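Local coordinates for protein putative glycoside hydrolase (Bacteroides thetaiotaomicron VPI-5482, PDB 3HBZ) that is of uncertain function but binds calcium and may take part in carbohydrate metabolism, perhaps as a glycoside hydrolase, at residues 103-106 with 111-114; 114-117 with 123-126. One frame throughout, in Å; residues are numbered along the deposited sequence.

Contact 1 (103-106 with 111-114). With CA (calcium ion), chain B.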
loop_
_atom_site.group_PDB
_atom_site.type_symbol
_atom_site.label_atom_id
_atom_site.label_comp_id
_atom_site.label_asym_id
_atom_site.label_seq_id
_atom_site.Cartn_x
_atom_site.Cartn_y
_atom_site.Cartn_z
ATOM N N GLU A 103 8.889 -7.535 10.462
ATOM C CA GLU A 103 10.233 -7.277 10.921
ATOM C C GLU A 103 10.998 -6.286 10.020
ATOM O O GLU A 103 11.875 -5.578 10.481
ATOM C CB GLU A 103 11.068 -8.571 11.029
ATOM C CG GLU A 103 10.450 -9.741 11.848
ATOM C CD GLU A 103 10.030 -9.311 13.247
ATOM O OE1 GLU A 103 10.675 -8.392 13.808
ATOM O OE2 GLU A 103 9.055 -9.879 13.777
ATOM N N ASP A 104 10.699 -6.282 8.725
ATOM C CA ASP A 104 11.577 -5.660 7.735
ATOM C C ASP A 104 10.971 -4.370 7.214
ATOM O O ASP A 104 9.788 -4.350 6.822
ATOM C CB ASP A 104 11.752 -6.589 6.542
ATOM C CG ASP A 104 12.564 -7.856 6.886
ATOM O OD1 ASP A 104 13.552 -7.772 7.620
ATOM O OD2 ASP A 104 12.156 -8.917 6.426
ATOM N N THR A 105 11.769 -3.320 7.187
ATOM C CA THR A 105 11.346 -2.037 6.647
ATOM C C THR A 105 12.510 -1.444 5.850
ATOM O O THR A 105 13.666 -1.880 5.992
ATOM C CB THR A 105 11.001 -1.060 7.745
ATOM O OG1 THR A 105 12.159 -0.860 8.534
ATOM C CG2 THR A 105 9.818 -1.567 8.619
ATOM N N LEU A 106 12.220 -0.453 5.005
ATOM C CA LEU A 106 13.242 0.195 4.181
ATOM C C LEU A 106 14.053 1.194 4.999
ATOM O O LEU A 106 13.512 2.054 5.650
ATOM C CB LEU A 106 12.647 0.860 2.939
ATOM C CG LEU A 106 12.083 0.020 1.778
ATOM C CD1 LEU A 106 11.443 0.973 0.743
ATOM C CD2 LEU A 106 13.130 -0.861 1.075
ATOM N N TYR A 111 9.790 7.888 6.934
ATOM C CA TYR A 111 8.750 7.124 7.609
ATOM C C TYR A 111 8.910 5.649 7.239
ATOM O O TYR A 111 9.665 5.296 6.348
ATOM C CB TYR A 111 7.348 7.641 7.263
ATOM C CG TYR A 111 7.040 7.678 5.770
ATOM C CD1 TYR A 111 6.879 6.497 5.037
ATOM C CD2 TYR A 111 6.877 8.906 5.091
ATOM C CE1 TYR A 111 6.591 6.531 3.681
ATOM C CE2 TYR A 111 6.611 8.958 3.705
ATOM C CZ TYR A 111 6.450 7.783 3.008
ATOM O OH TYR A 111 6.192 7.843 1.663
ATOM N N TYR A 112 8.172 4.797 7.925
ATOM C CA TYR A 112 8.325 3.394 7.754
ATOM C C TYR A 112 7.595 2.901 6.543
ATOM O O TYR A 112 6.409 3.237 6.328
ATOM C CB TYR A 112 7.766 2.678 8.969
ATOM C CG TYR A 112 8.689 2.723 10.169
ATOM C CD1 TYR A 112 9.775 1.887 10.235
ATOM C CD2 TYR A 112 8.453 3.554 11.236
ATOM C CE1 TYR A 112 10.591 1.857 11.330
ATOM C CE2 TYR A 112 9.300 3.540 12.370
ATOM C CZ TYR A 112 10.363 2.693 12.392
ATOM O OH TYR A 112 11.232 2.623 13.457
ATOM N N ILE A 113 8.307 2.058 5.790
ATOM C CA ILE A 113 7.757 1.258 4.673
ATOM C C ILE A 113 8.159 -0.197 4.982
ATOM O O ILE A 113 9.356 -0.532 5.054
ATOM C CB ILE A 113 8.339 1.713 3.315
ATOM C CG1 ILE A 113 8.021 3.203 2.989
ATOM C CG2 ILE A 113 7.897 0.795 2.118
ATOM C CD1 ILE A 113 8.977 3.831 1.884
ATOM N N PHE A 114 7.141 -1.004 5.261
ATOM C CA PHE A 114 7.263 -2.441 5.506
ATOM C C PHE A 114 7.425 -3.194 4.218
ATOM O O PHE A 114 6.661 -2.983 3.249
ATOM C CB PHE A 114 5.993 -2.928 6.224
ATOM C CG PHE A 114 5.906 -2.499 7.638
ATOM C CD1 PHE A 114 6.494 -3.273 8.639
ATOM C CD2 PHE A 114 5.256 -1.320 7.993
ATOM C CE1 PHE A 114 6.412 -2.864 9.972
ATOM C CE2 PHE A 114 5.170 -0.941 9.329
ATOM C CZ PHE A 114 5.763 -1.707 10.306
HETATM CA CA CA B . 6.812 -9.854 14.414
HETATM O O HOH W 1 11.017 2.608 5.910
HETATM O O HOH W 2 6.669 -12.205 14.135
#
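Thr105 and Phe114 form a single backbone bridge near the protein surface, within the loop that links strand 99-100 to strand 115-118. The CA atoms of Thr105 and Phe114 lie 4.3 Å apart. One direct hydrogen bond joins the two backbones, from Leu106 N to Ile113 O at 2.9 Å. The same carbonyl oxygen also receives a CA-H...O contact from Thr105 CA at 3.0 Å. A second one runs from Phe114 CA to Asp104 O.

Thr105 carries the aromatic side of the contact. Its CG2 is anti to the carbonyl carbon, with chi1 at 61° for OG1, and this turns the methyl over one face of the Phe114 ring. The CH-pi contact measures 4.0 Å from CG2 to the ring centroid, offset toward the rim. The methyl also meets Tyr112 CD1 at 3.8 Å. Leu106 CD1 touches both CG2 and CD1 of Ile113, the nearer being CG2 at 3.8 Å.

A water extends the link past the bridge. It donates to Leu106 O at 2.6 Å and to Tyr111 O, and it accepts from Ile113 N. Two carbonyls and one amide are thus tied together where the backbones no longer pair directly.

Glu103, two residues before Thr105, has a side chain bent at chi2 (-53°) and binds calcium through OE2 at 2.3 Å. Asn101, Thr155, Lys157 and Asp332 complete the protein ligands. This is a loop folded back on itself by an isolated beta bridge, with one end anchored at a calcium site.

Contact 2 (114-117 with 123-126). With NA (sodium ion), chain D.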
loop_
_atom_site.group_PDB
_atom_site.type_symbol
_atom_site.label_atom_id
_atom_site.label_comp_id
_atom_site.label_asym_id
_atom_site.label_seq_id
_atom_site.Cartn_x
_atom_site.Cartn_y
_atom_site.Cartn_z
ATOM N N PHE A 114 7.141 -1.004 5.261
ATOM C CA PHE A 114 7.263 -2.441 5.506
ATOM C C PHE A 114 7.425 -3.194 4.218
ATOM O O PHE A 114 6.661 -2.983 3.249
ATOM C CB PHE A 114 5.993 -2.928 6.224
ATOM C CG PHE A 114 5.906 -2.499 7.638
ATOM C CD1 PHE A 114 6.494 -3.273 8.639
ATOM C CD2 PHE A 114 5.256 -1.320 7.993
ATOM C CE1 PHE A 114 6.412 -2.864 9.972
ATOM C CE2 PHE A 114 5.170 -0.941 9.329
ATOM C CZ PHE A 114 5.763 -1.707 10.306
ATOM N N VAL A 115 8.404 -4.082 4.185
ATOM C CA VAL A 115 8.662 -4.906 3.017
ATOM C C VAL A 115 8.669 -6.390 3.369
ATOM O O VAL A 115 8.835 -6.774 4.531
ATOM C CB VAL A 115 10.010 -4.479 2.362
ATOM C CG1 VAL A 115 9.929 -2.954 1.999
ATOM C CG2 VAL A 115 11.218 -4.715 3.309
ATOM N N GLU A 116 8.464 -7.220 2.356
ATOM C CA GLU A 116 8.650 -8.665 2.473
ATOM C C GLU A 116 9.921 -9.002 1.706
ATOM O O GLU A 116 10.152 -8.419 0.640
ATOM C CB GLU A 116 7.440 -9.369 1.900
ATOM C CG GLU A 116 6.094 -8.933 2.549
ATOM C CD GLU A 116 6.056 -9.260 4.022
ATOM O OE1 GLU A 116 6.750 -10.209 4.411
ATOM O OE2 GLU A 116 5.363 -8.557 4.797
ATOM N N ARG A 117 10.754 -9.899 2.256
ATOM C CA ARG A 117 12.004 -10.311 1.632
ATOM C C ARG A 117 12.031 -11.827 1.392
ATOM O O ARG A 117 11.359 -12.602 2.081
ATOM C CB ARG A 117 13.229 -9.895 2.490
ATOM C CG ARG A 117 13.470 -8.389 2.516
ATOM C CD ARG A 117 14.714 -7.904 3.344
ATOM N NE ARG A 117 15.041 -6.490 3.000
ATOM C CZ ARG A 117 14.989 -5.400 3.804
ATOM N NH1 ARG A 117 14.667 -5.475 5.095
ATOM N NH2 ARG A 117 15.288 -4.198 3.306
ATOM N N VAL A 123 10.559 -8.662 -2.096
ATOM C CA VAL A 123 9.506 -9.182 -3.011
ATOM C C VAL A 123 8.146 -8.476 -2.900
ATOM O O VAL A 123 7.202 -8.816 -3.646
ATOM C CB VAL A 123 9.320 -10.710 -2.851
ATOM C CG1 VAL A 123 10.665 -11.396 -3.173
ATOM C CG2 VAL A 123 8.799 -11.083 -1.453
HETATM N N MSE A 124 8.044 -7.500 -1.997
HETATM C CA MSE A 124 6.818 -6.679 -1.857
HETATM C C MSE A 124 7.029 -5.521 -0.880
HETATM O O MSE A 124 7.670 -5.691 0.175
HETATM C CB MSE A 124 5.635 -7.524 -1.362
HETATM C CG MSE A 124 4.281 -6.830 -1.592
HETATM SE SE MSE A 124 2.848 -7.866 -0.897
HETATM C CE MSE A 124 3.001 -7.369 0.994
ATOM N N GLU A 125 6.497 -4.356 -1.246
ATOM C CA GLU A 125 6.374 -3.213 -0.387
ATOM C C GLU A 125 4.908 -2.982 -0.008
ATOM O O GLU A 125 4.045 -2.771 -0.872
ATOM C CB GLU A 125 6.924 -1.964 -1.054
ATOM C CG GLU A 125 8.319 -2.164 -1.622
ATOM C CD GLU A 125 9.079 -0.869 -1.929
ATOM O OE1 GLU A 125 8.553 0.253 -1.648
ATOM O OE2 GLU A 125 10.237 -1.010 -2.430
ATOM N N TRP A 126 4.613 -3.062 1.284
ATOM C CA TRP A 126 3.291 -2.664 1.779
ATOM C C TRP A 126 3.144 -1.166 1.566
ATOM O O TRP A 126 4.130 -0.424 1.526
ATOM C CB TRP A 126 3.133 -2.946 3.264
ATOM C CG TRP A 126 3.021 -4.402 3.636
ATOM C CD1 TRP A 126 4.037 -5.268 3.865
ATOM C CD2 TRP A 126 1.801 -5.143 3.839
ATOM N NE1 TRP A 126 3.520 -6.529 4.175
ATOM C CE2 TRP A 126 2.153 -6.456 4.189
ATOM C CE3 TRP A 126 0.447 -4.804 3.785
ATOM C CZ2 TRP A 126 1.204 -7.436 4.448
ATOM C CZ3 TRP A 126 -0.498 -5.758 4.076
ATOM C CH2 TRP A 126 -0.126 -7.062 4.401
HETATM NA NA NA D . 7.309 -12.584 4.490
HETATM O O HOH W 3 4.559 0.235 4.274
HETATM O O HOH W 4 9.606 -11.443 4.634
HETATM O O HOH W 5 8.087 -12.972 2.503
HETATM O O HOH W 6 8.329 -14.777 5.835
HETATM O O HOH W 7 7.431 -11.276 6.959
#
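Glu116 meets Trp126 and a sodium ion through the two oxygens of one carboxylate. OE2 accepts a hydrogen bond from Trp126 NE1 at 2.8 Å. The bond is nearly straight, 166° at the hydrogen. It uses the anti lone pair of OE2 and lies in the plane of the indole, while the carboxylate is turned 72° from that plane. OE1 binds sodium at 2.4 Å, so the two bonds together should limit rotation of the group. Four waters and the backbone oxygen of Ile99 complete the sodium shell.

Met124, a selenomethionine, lies alongside Glu116. Its CE touches Glu116 CG at 3.8 Å and also sits over one face of the Trp126 ring, toward the rim. A bend at chi3 (80°) brings the methyl there.

The backbones set these positions. Glu116 N donates to Met124 O, and Trp126 N to Phe114 O. Glu116 O takes Val123 N at 2.8 Å and, weakly, Met124 N at 3.5 Å. On the other side of the ribbon, Val115 CG1 packs on Glu125 CG. The pairing is that of an antiparallel beta hairpin with a classic bulge, where Val123 and Met124 both face Glu116 beside the sodium site.

In the fold
The two contacts follow each other along the chain and share Phe114. Their centres are 8 Å apart. Contact 1 lies in the loop after strand 99-100, and contact 2 is the two-stranded hairpin 115-118 and 121-125 that comes next. They also touch directly. Asp104 O probably accepts a hydrogen bond from Val115 N at 3.0 Å, and Leu106 CG packs on Val115 CG1. Asp104 and Arg117 form a long, weak ion pair. Segment 103-106 thus runs beside the start of the hairpin. Glu103 reaches the calcium ion and Glu116 the sodium ion, so one continuous piece of chain supplies a carboxylate to each. All four segments lie within the putative carbohydrate metabolism domain.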